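Local coordinates for oligopeptide ABC transporter, periplasmic oligopeptide-binding protein, putative (Thermotoga maritima MSB8, PDB 5IPW) that probably binds oligopeptides in the periplasm and hands them to an ABC transporter for uptake, at residues I132-N137 / Y194-H199; D143-S148 / D222-K227; M299-I304 / L329-A334; E376-G381 / H450-T455. All blocks are in the same frame, centred on the assembly; numbering follows the deposited sequence.

Contact 1. Residues I132-N137 / Y194-H199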
# COMPACT_ATOMS: atom_id res chain seq x y z
N ILE A 132 9.30 17.69 14.35
CA ILE A 132 8.77 17.54 13.01
C ILE A 132 9.44 18.56 12.10
O ILE A 132 9.87 18.21 11.00
CB ILE A 132 7.24 17.73 12.98
CG1 ILE A 132 6.58 16.64 13.83
CG2 ILE A 132 6.73 17.67 11.54
CD1 ILE A 132 5.08 16.80 14.02
N VAL A 133 9.54 19.80 12.56
CA VAL A 133 10.16 20.86 11.76
C VAL A 133 11.62 20.49 11.48
O VAL A 133 12.09 20.57 10.35
CB VAL A 133 10.11 22.22 12.49
CG1 VAL A 133 10.92 23.26 11.72
CG2 VAL A 133 8.67 22.70 12.65
N PHE A 134 12.32 20.08 12.52
CA PHE A 134 13.68 19.60 12.37
C PHE A 134 13.77 18.56 11.26
O PHE A 134 14.63 18.63 10.39
CB PHE A 134 14.17 18.99 13.68
CG PHE A 134 15.49 18.31 13.55
CD1 PHE A 134 16.65 19.05 13.41
CD2 PHE A 134 15.58 16.93 13.56
CE1 PHE A 134 17.87 18.43 13.29
CE2 PHE A 134 16.80 16.30 13.44
CZ PHE A 134 17.95 17.05 13.30
N TRP A 135 12.85 17.60 11.29
CA TRP A 135 12.82 16.56 10.28
C TRP A 135 12.57 17.10 8.86
O TRP A 135 13.34 16.78 7.95
CB TRP A 135 11.78 15.51 10.64
CG TRP A 135 11.63 14.45 9.60
CD1 TRP A 135 12.52 13.46 9.30
CD2 TRP A 135 10.52 14.28 8.71
NE1 TRP A 135 12.03 12.68 8.29
CE2 TRP A 135 10.81 13.16 7.91
CE3 TRP A 135 9.32 14.96 8.52
CZ2 TRP A 135 9.93 12.71 6.92
CZ3 TRP A 135 8.45 14.52 7.54
CH2 TRP A 135 8.76 13.40 6.75
N VAL A 136 11.54 17.93 8.67
CA VAL A 136 11.22 18.34 7.30
C VAL A 136 12.28 19.29 6.74
O VAL A 136 12.65 19.16 5.58
CB VAL A 136 9.78 18.92 7.08
CG1 VAL A 136 8.81 18.53 8.18
CG2 VAL A 136 9.78 20.43 6.88
N ASN A 137 12.78 20.22 7.56
CA ASN A 137 13.73 21.21 7.06
C ASN A 137 15.17 20.71 6.99
O ASN A 137 15.83 20.87 5.97
CB ASN A 137 13.70 22.48 7.92
CG ASN A 137 12.40 23.25 7.78
OD1 ASN A 137 11.68 23.12 6.79
ND2 ASN A 137 12.09 24.06 8.78
N TYR A 194 18.73 14.53 20.12
CA TYR A 194 19.77 13.53 19.92
C TYR A 194 20.59 13.78 18.66
O TYR A 194 21.80 13.59 18.68
CB TYR A 194 19.16 12.13 19.84
CG TYR A 194 20.17 11.03 19.54
CD1 TYR A 194 21.05 10.58 20.52
CD2 TYR A 194 20.24 10.44 18.28
CE1 TYR A 194 21.98 9.58 20.25
CE2 TYR A 194 21.16 9.44 18.00
CZ TYR A 194 22.03 9.02 18.99
OH TYR A 194 22.94 8.03 18.70
N LEU A 195 19.94 14.17 17.57
CA LEU A 195 20.59 14.20 16.25
C LEU A 195 21.37 15.48 15.91
O LEU A 195 22.29 15.44 15.09
CB LEU A 195 19.56 13.94 15.15
CG LEU A 195 19.09 12.49 15.07
CD1 LEU A 195 17.93 12.37 14.10
CD2 LEU A 195 20.22 11.56 14.65
N LYS A 196 21.00 16.60 16.53
CA LYS A 196 21.64 17.89 16.23
C LYS A 196 23.16 17.88 16.43
O LYS A 196 23.87 18.64 15.77
CB LYS A 196 21.02 19.01 17.05
CG LYS A 196 19.72 19.54 16.47
CD LYS A 196 19.15 20.66 17.33
CE LYS A 196 18.05 21.40 16.58
NZ LYS A 196 17.45 22.51 17.38
N GLN A 197 23.65 17.04 17.34
CA GLN A 197 25.10 16.90 17.56
C GLN A 197 25.85 16.36 16.34
O GLN A 197 27.07 16.47 16.27
CB GLN A 197 25.39 16.01 18.77
CG GLN A 197 24.99 14.56 18.58
CD GLN A 197 25.29 13.75 19.81
OE1 GLN A 197 26.44 13.70 20.25
NE2 GLN A 197 24.28 13.11 20.38
N PHE A 198 25.12 15.76 15.40
CA PHE A 198 25.69 15.21 14.17
C PHE A 198 25.39 16.06 12.93
O PHE A 198 25.70 15.66 11.80
CB PHE A 198 25.13 13.80 13.94
CG PHE A 198 25.28 12.90 15.12
CD1 PHE A 198 26.54 12.54 15.57
CD2 PHE A 198 24.17 12.40 15.79
CE1 PHE A 198 26.70 11.70 16.66
CE2 PHE A 198 24.32 11.57 16.88
CZ PHE A 198 25.58 11.22 17.32
N HIS A 199 24.82 17.25 13.14
CA HIS A 199 24.34 18.09 12.05
C HIS A 199 25.10 19.42 12.01
O HIS A 199 25.04 20.18 12.97
CB HIS A 199 22.84 18.34 12.22
CG HIS A 199 22.15 18.73 10.95
ND1 HIS A 199 22.18 20.01 10.45
CD2 HIS A 199 21.39 18.01 10.09
CE1 HIS A 199 21.48 20.06 9.33
NE2 HIS A 199 20.99 18.86 9.09
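Phe-134 reaches out from helix 129-140 and brings its ring up to Leu-195 and Lys-196, on helix 192-195 and the short 3-10 segment nearby. The two backbones stay well apart, the nearest pair of CA atoms being those of Phe-134 and Lys-196 at 9.0 Å, and the phenyl group spans the gap. From CB the chain leaves with CG trans to the backbone N (chi1 172°), which sends the ring toward the other segment. One ortho carbon, CD1, lies loosely beside CE of Lys-196. The next carbon along that flank, CE1 of Phe-134, comes to 3.8 Å from CG of Lys-196. At the far end, CZ of Phe-134 meets CB of Leu-195 at 4.0 Å, and on the other flank CE2 of Phe-134 lies 4.1 Å from CD1 of Leu-195. Lysine and phenylalanine run past each other in opposite directions, the aliphatic part of the lysine serving as apolar cover, while its ammonium end makes a cation-pi contact with Tyr-202. The leucine side chain instead crosses the phenylalanine nearly at right angles. Cut back to an alanine, the position would probably open a gap between the two segments and strip CB of Leu-195 and the methylenes of Lys-196 of their apolar partner. Val-133 and Val-136 of the same helix pack on Val-159 of strand 157-163, so the helix is covered by an antiparallel sheet as well as by helix 192-195, a layered alpha/beta packing consistent with the additional domain of OppA-like binding proteins.

Contact 2. Residues D143-S148 / D222-K227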
# COMPACT_ATOMS: atom_id res chain seq x y z
N ASP A 143 20.03 18.90 1.34
CA ASP A 143 20.50 18.31 0.08
C ASP A 143 21.59 17.26 0.25
O ASP A 143 21.65 16.31 -0.52
CB ASP A 143 20.98 19.41 -0.88
CG ASP A 143 19.92 20.50 -1.11
OD1 ASP A 143 18.76 20.34 -0.66
OD2 ASP A 143 20.26 21.51 -1.75
N ASP A 144 22.44 17.42 1.26
CA ASP A 144 23.48 16.44 1.55
C ASP A 144 22.88 15.13 2.06
O ASP A 144 23.16 14.05 1.52
CB ASP A 144 24.46 16.98 2.59
CG ASP A 144 25.23 18.18 2.10
OD1 ASP A 144 26.08 18.00 1.20
OD2 ASP A 144 25.00 19.29 2.62
N ILE A 145 22.06 15.24 3.10
CA ILE A 145 21.42 14.08 3.71
C ILE A 145 20.44 13.44 2.74
O ILE A 145 20.45 12.22 2.57
CB ILE A 145 20.68 14.47 5.01
CG1 ILE A 145 21.69 14.87 6.09
CG2 ILE A 145 19.82 13.32 5.52
CD1 ILE A 145 21.09 15.65 7.25
N THR A 146 19.60 14.26 2.13
CA THR A 146 18.56 13.79 1.21
C THR A 146 18.72 14.46 -0.16
O THR A 146 18.10 15.50 -0.42
CB THR A 146 17.17 14.10 1.79
OG1 THR A 146 17.11 13.63 3.14
CG2 THR A 146 16.07 13.42 0.97
N PRO A 147 19.54 13.86 -1.06
CA PRO A 147 19.74 14.47 -2.39
C PRO A 147 18.49 14.44 -3.27
O PRO A 147 18.24 15.38 -4.01
CB PRO A 147 20.87 13.63 -3.01
CG PRO A 147 21.41 12.77 -1.92
CD PRO A 147 20.32 12.62 -0.90
N SER A 148 17.72 13.35 -3.18
CA SER A 148 16.48 13.22 -3.94
C SER A 148 15.27 13.49 -3.04
O SER A 148 15.02 12.75 -2.09
CB SER A 148 16.38 11.82 -4.56
OG SER A 148 15.33 11.77 -5.51
N ASP A 222 27.42 10.27 6.39
CA ASP A 222 27.51 8.85 6.74
C ASP A 222 27.30 8.65 8.23
O ASP A 222 26.63 7.71 8.65
CB ASP A 222 28.88 8.27 6.36
CG ASP A 222 29.12 8.28 4.86
OD1 ASP A 222 28.15 8.36 4.07
OD2 ASP A 222 30.31 8.21 4.47
N LEU A 223 27.89 9.54 9.03
CA LEU A 223 27.70 9.53 10.47
C LEU A 223 26.24 9.82 10.82
O LEU A 223 25.67 9.14 11.67
CB LEU A 223 28.63 10.54 11.15
CG LEU A 223 28.53 10.67 12.68
CD1 LEU A 223 28.79 9.35 13.39
CD2 LEU A 223 29.48 11.74 13.20
N PHE A 224 25.65 10.81 10.16
CA PHE A 224 24.28 11.19 10.46
C PHE A 224 23.30 10.05 10.18
O PHE A 224 22.47 9.73 11.02
CB PHE A 224 23.85 12.43 9.69
CG PHE A 224 22.52 12.97 10.12
CD1 PHE A 224 21.34 12.50 9.55
CD2 PHE A 224 22.44 13.93 11.12
CE1 PHE A 224 20.11 12.99 9.96
CE2 PHE A 224 21.21 14.43 11.53
CZ PHE A 224 20.05 13.95 10.95
N ASN A 225 23.41 9.47 8.99
CA ASN A 225 22.53 8.37 8.59
C ASN A 225 22.71 7.12 9.45
O ASN A 225 21.76 6.37 9.65
CB ASN A 225 22.71 8.03 7.11
CG ASN A 225 22.31 9.17 6.19
OD1 ASN A 225 21.40 9.96 6.48
ND2 ASN A 225 22.99 9.27 5.06
N ASP A 226 23.92 6.89 9.94
CA ASP A 226 24.18 5.77 10.87
C ASP A 226 23.52 6.01 12.20
O ASP A 226 23.01 5.08 12.83
CB ASP A 226 25.68 5.56 11.11
CG ASP A 226 26.28 4.48 10.24
OD1 ASP A 226 25.84 4.34 9.07
OD2 ASP A 226 27.19 3.78 10.72
N LYS A 227 23.55 7.27 12.63
CA LYS A 227 22.93 7.66 13.88
C LYS A 227 21.41 7.72 13.77
O LYS A 227 20.71 7.36 14.71
CB LYS A 227 23.48 9.02 14.33
CG LYS A 227 24.95 8.97 14.70
CD LYS A 227 25.20 8.06 15.89
CE LYS A 227 26.68 7.95 16.21
NZ LYS A 227 26.93 6.85 17.18
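Ile-145 and Asn-225 mark the closest backbone approach, their CA atoms 7.6 Å apart, where a loop whose first three residues, 143-145, have helical torsions without the regular bonds runs beside helix 220-227. The contact rests on the isoleucine, whose two branches find different partners. Its longer branch, carried outward by an extended chi2 of 163°, sets the methyl CD1 over one face of the Phe-224 ring, offset toward the rim. That methyl stands 4.0 Å from the ring centroid and 14° off the normal, a CH-pi contact; CD1 and CE1 of Phe-224 both lie 3.9 Å from CD1 of Ile-145. The two side chains cross at about a right angle. The shorter branch turns to the amide of Asn-225, with CG2 of Ile-145 lying 3.8 Å from OD1 of Asn-225, a van der Waals touch rather than a bond. That same OD1 lies in the plane of the Phe-224 ring, so the phenyl has the isoleucine methyl over a face and the asparagine oxygen at its edge. Ile-139 of helix 129-140 touches both Ile-145 and Phe-224, while Leu-195 of helix 192-195 packs on the phenylalanine too. Thr-146 bonds through OG1 to the carbonyl of Ile-139, tying the loop back to the helix it follows, and Trp-220 of helix 220-227 also touches the isoleucine.

Contact 3. Residues M299-I304 / L329-A334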
# COMPACT_ATOMS: atom_id res chain seq x y z
N MET A 299 3.60 -15.10 15.18
CA MET A 299 2.75 -14.50 14.16
C MET A 299 3.63 -13.83 13.11
O MET A 299 4.57 -13.10 13.44
CB MET A 299 1.74 -13.51 14.78
CG MET A 299 1.74 -12.08 14.22
SD MET A 299 1.05 -11.88 12.59
CE MET A 299 2.01 -10.52 12.02
N GLN A 300 3.31 -14.08 11.85
CA GLN A 300 4.05 -13.45 10.77
C GLN A 300 3.28 -13.57 9.47
O GLN A 300 2.56 -14.53 9.24
CB GLN A 300 5.44 -14.08 10.60
CG GLN A 300 6.34 -13.31 9.65
CD GLN A 300 7.82 -13.67 9.79
OE1 GLN A 300 8.28 -14.06 10.86
NE2 GLN A 300 8.56 -13.53 8.70
N TRP A 301 3.44 -12.55 8.65
CA TRP A 301 2.88 -12.53 7.31
C TRP A 301 3.99 -12.37 6.28
O TRP A 301 3.91 -12.93 5.18
CB TRP A 301 1.90 -11.37 7.17
CG TRP A 301 1.48 -11.09 5.77
CD1 TRP A 301 0.56 -11.77 5.04
CD2 TRP A 301 1.97 -10.05 4.92
NE1 TRP A 301 0.43 -11.22 3.79
CE2 TRP A 301 1.29 -10.16 3.69
CE3 TRP A 301 2.91 -9.02 5.09
CZ2 TRP A 301 1.53 -9.29 2.62
CZ3 TRP A 301 3.14 -8.15 4.03
CH2 TRP A 301 2.45 -8.29 2.80
N ARG A 302 5.04 -11.63 6.65
CA ARG A 302 5.95 -11.07 5.67
C ARG A 302 6.38 -12.08 4.60
O ARG A 302 6.06 -11.92 3.41
CB ARG A 302 7.16 -10.45 6.35
CG ARG A 302 8.04 -9.70 5.38
CD ARG A 302 8.99 -8.77 6.11
NE ARG A 302 9.95 -8.15 5.20
CZ ARG A 302 9.67 -7.19 4.32
NH1 ARG A 302 8.44 -6.73 4.19
NH2 ARG A 302 10.64 -6.69 3.56
N HIS A 303 7.11 -13.12 4.99
CA HIS A 303 7.59 -14.06 3.97
C HIS A 303 6.63 -15.21 3.75
O HIS A 303 6.62 -15.80 2.68
CB HIS A 303 8.99 -14.51 4.30
CG HIS A 303 9.95 -13.37 4.36
ND1 HIS A 303 10.13 -12.52 3.29
CD2 HIS A 303 10.73 -12.90 5.36
CE1 HIS A 303 11.01 -11.59 3.62
NE2 HIS A 303 11.39 -11.80 4.87
N ILE A 304 5.81 -15.47 4.77
CA ILE A 304 4.72 -16.45 4.71
C ILE A 304 3.75 -16.14 3.56
O ILE A 304 3.34 -17.05 2.83
CB ILE A 304 3.91 -16.47 6.03
CG1 ILE A 304 4.80 -16.43 7.28
CG2 ILE A 304 3.00 -17.68 6.09
CD1 ILE A 304 5.92 -17.44 7.29
N LEU A 329 -4.43 -17.22 8.51
CA LEU A 329 -5.29 -16.08 8.29
C LEU A 329 -5.40 -15.83 6.80
O LEU A 329 -4.38 -15.68 6.10
CB LEU A 329 -4.75 -14.85 9.04
CG LEU A 329 -4.66 -15.10 10.55
CD1 LEU A 329 -3.74 -14.09 11.21
CD2 LEU A 329 -6.03 -15.06 11.20
N LYS A 330 -6.64 -15.79 6.31
CA LYS A 330 -6.93 -15.68 4.89
C LYS A 330 -6.88 -14.23 4.43
O LYS A 330 -7.86 -13.70 3.91
CB LYS A 330 -8.30 -16.29 4.56
CG LYS A 330 -8.28 -17.76 4.17
CD LYS A 330 -8.32 -18.68 5.38
CE LYS A 330 -8.08 -20.13 4.97
NZ LYS A 330 -7.88 -21.00 6.16
N TRP A 331 -5.73 -13.59 4.61
CA TRP A 331 -5.55 -12.22 4.10
C TRP A 331 -5.32 -12.28 2.60
O TRP A 331 -4.76 -13.25 2.09
CB TRP A 331 -4.37 -11.53 4.79
CG TRP A 331 -4.51 -11.37 6.27
CD1 TRP A 331 -5.59 -11.70 7.05
CD2 TRP A 331 -3.55 -10.81 7.15
NE1 TRP A 331 -5.34 -11.39 8.36
CE2 TRP A 331 -4.09 -10.84 8.44
CE3 TRP A 331 -2.27 -10.28 6.97
CZ2 TRP A 331 -3.40 -10.37 9.55
CZ3 TRP A 331 -1.59 -9.82 8.07
CH2 TRP A 331 -2.16 -9.86 9.34
N ILE A 332 -5.71 -11.21 1.91
CA ILE A 332 -5.60 -11.14 0.45
C ILE A 332 -4.59 -10.08 0.01
O ILE A 332 -4.31 -9.13 0.75
CB ILE A 332 -6.97 -10.88 -0.21
CG1 ILE A 332 -7.53 -9.50 0.20
CG2 ILE A 332 -7.94 -12.00 0.14
CD1 ILE A 332 -8.74 -9.06 -0.60
N ALA A 333 -4.05 -10.25 -1.20
CA ALA A 333 -3.24 -9.22 -1.84
C ALA A 333 -4.19 -8.21 -2.44
O ALA A 333 -5.37 -8.50 -2.64
CB ALA A 333 -2.35 -9.83 -2.91
N ALA A 334 -3.69 -7.02 -2.73
CA ALA A 334 -4.53 -5.92 -3.19
C ALA A 334 -4.46 -5.76 -4.71
O ALA A 334 -4.27 -4.65 -5.22
CB ALA A 334 -4.13 -4.63 -2.50
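Trp-301 and Trp-331 meet as an oblique aromatic pair, neither stacked nor edge-to-face: the five-membered ring of the first and the six-membered ring of the second have centroids 5.4 Å apart and planes turned by 38°. The apolar touch is made between the pyrrole side of Trp-301 and the benzene side of Trp-331, with CD1 of Trp-301 at 3.7 Å from CE3 of Trp-331. One atom further along, CZ3 of Trp-331 lies 3.9 Å from CB of Trp-301. With CG of Trp-301 trans to its backbone N (chi1 168°), the indole is carried across to its partner. Between the two segments runs strand 599-602, the second strand of a mixed four-stranded sheet: Gln-300 pairs with Ile-600 on one flank and Leu-329 with Ala-599 on the other. The segments thus flank strand 599-602 on its two sides, and the two indoles meet across it, both touching Ala-599 and Thr-614. Polar ends are anchored beyond the pair, NE1 of Trp-301 to OG of Ser-597 and NE1 of Trp-331 to the carbonyl of Pro-609. With an alanine here instead of Trp-301, CE3 of Trp-331 would probably lose its aromatic cover and Ser-597 its indole partner. Along the backbone, an inverse gamma turn centred on Lys-330, with a weak bond from N of Trp-331 to O of Leu-329, kinks the chain just before the second indole.

Contact 4. Residues E376-G381 / H450-T455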
# COMPACT_ATOMS: atom_id res chain seq x y z
N GLU A 376 -9.55 -22.73 -11.00
CA GLU A 376 -9.36 -24.13 -10.58
C GLU A 376 -7.99 -24.71 -10.96
O GLU A 376 -7.33 -25.32 -10.12
CB GLU A 376 -10.46 -25.04 -11.16
CG GLU A 376 -11.91 -24.64 -10.90
CD GLU A 376 -12.23 -24.33 -9.45
OE1 GLU A 376 -11.68 -25.01 -8.56
OE2 GLU A 376 -13.05 -23.42 -9.20
N ILE A 377 -7.56 -24.52 -12.20
CA ILE A 377 -6.39 -25.26 -12.70
C ILE A 377 -5.08 -24.56 -12.37
O ILE A 377 -4.17 -25.19 -11.83
CB ILE A 377 -6.41 -25.49 -14.23
CG1 ILE A 377 -7.82 -25.76 -14.75
CG2 ILE A 377 -5.48 -26.63 -14.62
CD1 ILE A 377 -8.37 -24.60 -15.53
N LEU A 378 -4.98 -23.28 -12.71
CA LEU A 378 -3.72 -22.54 -12.58
C LEU A 378 -3.48 -22.06 -11.16
O LEU A 378 -2.34 -22.06 -10.67
CB LEU A 378 -3.71 -21.34 -13.53
CG LEU A 378 -3.35 -21.66 -14.98
CD1 LEU A 378 -3.59 -20.43 -15.84
CD2 LEU A 378 -1.91 -22.14 -15.11
N PHE A 379 -4.56 -21.64 -10.52
CA PHE A 379 -4.51 -21.07 -9.18
C PHE A 379 -4.79 -22.05 -8.04
O PHE A 379 -4.50 -21.75 -6.88
CB PHE A 379 -5.49 -19.92 -9.11
CG PHE A 379 -5.05 -18.68 -9.83
CD1 PHE A 379 -3.73 -18.23 -9.74
CD2 PHE A 379 -5.96 -17.92 -10.55
CE1 PHE A 379 -3.33 -17.08 -10.38
CE2 PHE A 379 -5.56 -16.76 -11.19
CZ PHE A 379 -4.25 -16.34 -11.11
N ASN A 380 -5.36 -23.21 -8.35
CA ASN A 380 -5.44 -24.34 -7.41
C ASN A 380 -6.33 -24.23 -6.13
O ASN A 380 -5.89 -24.68 -5.08
CB ASN A 380 -3.99 -24.68 -6.98
CG ASN A 380 -3.85 -26.10 -6.46
OD1 ASN A 380 -3.84 -26.33 -5.25
ND2 ASN A 380 -3.74 -27.06 -7.37
N GLY A 381 -7.54 -23.66 -6.15
CA GLY A 381 -8.12 -22.91 -7.24
C GLY A 381 -8.06 -21.42 -6.94
O GLY A 381 -8.18 -20.62 -7.86
N HIS A 450 1.89 -15.75 -17.24
CA HIS A 450 0.85 -15.10 -18.06
C HIS A 450 0.56 -15.86 -19.36
O HIS A 450 -0.58 -15.88 -19.83
CB HIS A 450 1.26 -13.66 -18.38
CG HIS A 450 1.14 -12.72 -17.22
ND1 HIS A 450 -0.08 -12.26 -16.76
CD2 HIS A 450 2.08 -12.16 -16.43
CE1 HIS A 450 0.13 -11.45 -15.73
NE2 HIS A 450 1.43 -11.37 -15.51
N VAL A 451 1.59 -16.49 -19.92
CA VAL A 451 1.41 -17.38 -21.07
C VAL A 451 0.31 -18.39 -20.75
O VAL A 451 -0.69 -18.47 -21.46
CB VAL A 451 2.72 -18.14 -21.40
CG1 VAL A 451 2.47 -19.28 -22.38
CG2 VAL A 451 3.76 -17.18 -21.96
N ASP A 452 0.50 -19.12 -19.66
CA ASP A 452 -0.45 -20.17 -19.23
C ASP A 452 -1.87 -19.65 -19.12
O ASP A 452 -2.82 -20.30 -19.57
CB ASP A 452 -0.04 -20.75 -17.88
CG ASP A 452 1.36 -21.34 -17.90
OD1 ASP A 452 1.87 -21.59 -19.01
OD2 ASP A 452 1.93 -21.54 -16.81
N VAL A 453 -2.02 -18.47 -18.52
CA VAL A 453 -3.33 -17.86 -18.32
C VAL A 453 -4.05 -17.69 -19.65
O VAL A 453 -5.17 -18.18 -19.84
CB VAL A 453 -3.23 -16.48 -17.64
CG1 VAL A 453 -4.61 -15.87 -17.43
CG2 VAL A 453 -2.49 -16.58 -16.31
N TRP A 454 -3.39 -16.99 -20.57
CA TRP A 454 -4.02 -16.58 -21.82
C TRP A 454 -3.98 -17.66 -22.89
O TRP A 454 -4.81 -17.64 -23.81
CB TRP A 454 -3.43 -15.25 -22.28
CG TRP A 454 -3.76 -14.18 -21.30
CD1 TRP A 454 -3.03 -13.79 -20.22
CD2 TRP A 454 -4.96 -13.39 -21.28
NE1 TRP A 454 -3.68 -12.80 -19.54
CE2 TRP A 454 -4.87 -12.53 -20.16
CE3 TRP A 454 -6.10 -13.32 -22.09
CZ2 TRP A 454 -5.87 -11.62 -19.85
CZ3 TRP A 454 -7.09 -12.41 -21.78
CH2 TRP A 454 -6.97 -11.57 -20.66
N THR A 455 -3.05 -18.60 -22.76
CA THR A 455 -3.10 -19.84 -23.54
C THR A 455 -4.44 -20.56 -23.37
O THR A 455 -4.96 -21.14 -24.31
CB THR A 455 -1.96 -20.80 -23.14
OG1 THR A 455 -0.70 -20.18 -23.38
CG2 THR A 455 -2.03 -22.11 -23.93
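Leu-378 drapes its two methyls over the flank of helix 448-462 at Asp-452 and Val-453. CD2 of Leu-378 lies 3.6 Å from CB of Asp-452, so the aspartate contributes its methylene and not its carboxylate. The other methyl reaches the helix backbone itself, CD1 of Leu-378 being 3.6 Å from CA of Val-453. Beyond that, CD1 of Leu-378 meets the branch CG2 of Val-453 at 4.0 Å. With CG of Leu-378 anti to its carbonyl carbon (chi1 -81°), the fork is set toward helix 448-462, and chi2 turns its methyls onto the two residues; the nearest CA atoms, those of Leu-378 and Val-453, are 7.4 Å apart. Helix 448-462 joins the parallel neighbours 440-445 and 467-472 in a beta-alpha-beta crossover, and Leu-378, from the end of helix 371-379, packs on the side of it turned from the sheet. On the sheet side, His-450 and Trp-454 touch Val-491 and share the hydroxyl of Ser-339. Met-456, about a turn on, also touches Leu-378 and Ile-377. Within the helix, OG1 of Thr-455 donates to O of Val-451 at 2.6 Å, coming from above the carbonyl plane, while the backbone N of Thr-455 bonds to the same oxygen.

Overall arrangement
Contacts 1 and 2 form one cluster, their centres 11 Å apart and their segments alternating along the chain: helix 129-140 and the loop after it lie against helices 192-195 and 220-227, and His-199 of the first touches Ile-145 of the second. Contact 3 follows later in sequence, in a mixed sheet whose strand 599-602 returns from near the C-terminus, about 36 Å from contact 1 between centres. Contact 4 comes last, beside another sheet, about 52 Å from contact 1 and across the chain's centre from it. Contact 3, about 22 Å from contact 4, thus lies between extremes of an elongated molecule, consistent with the lobed architecture of this binding-protein family.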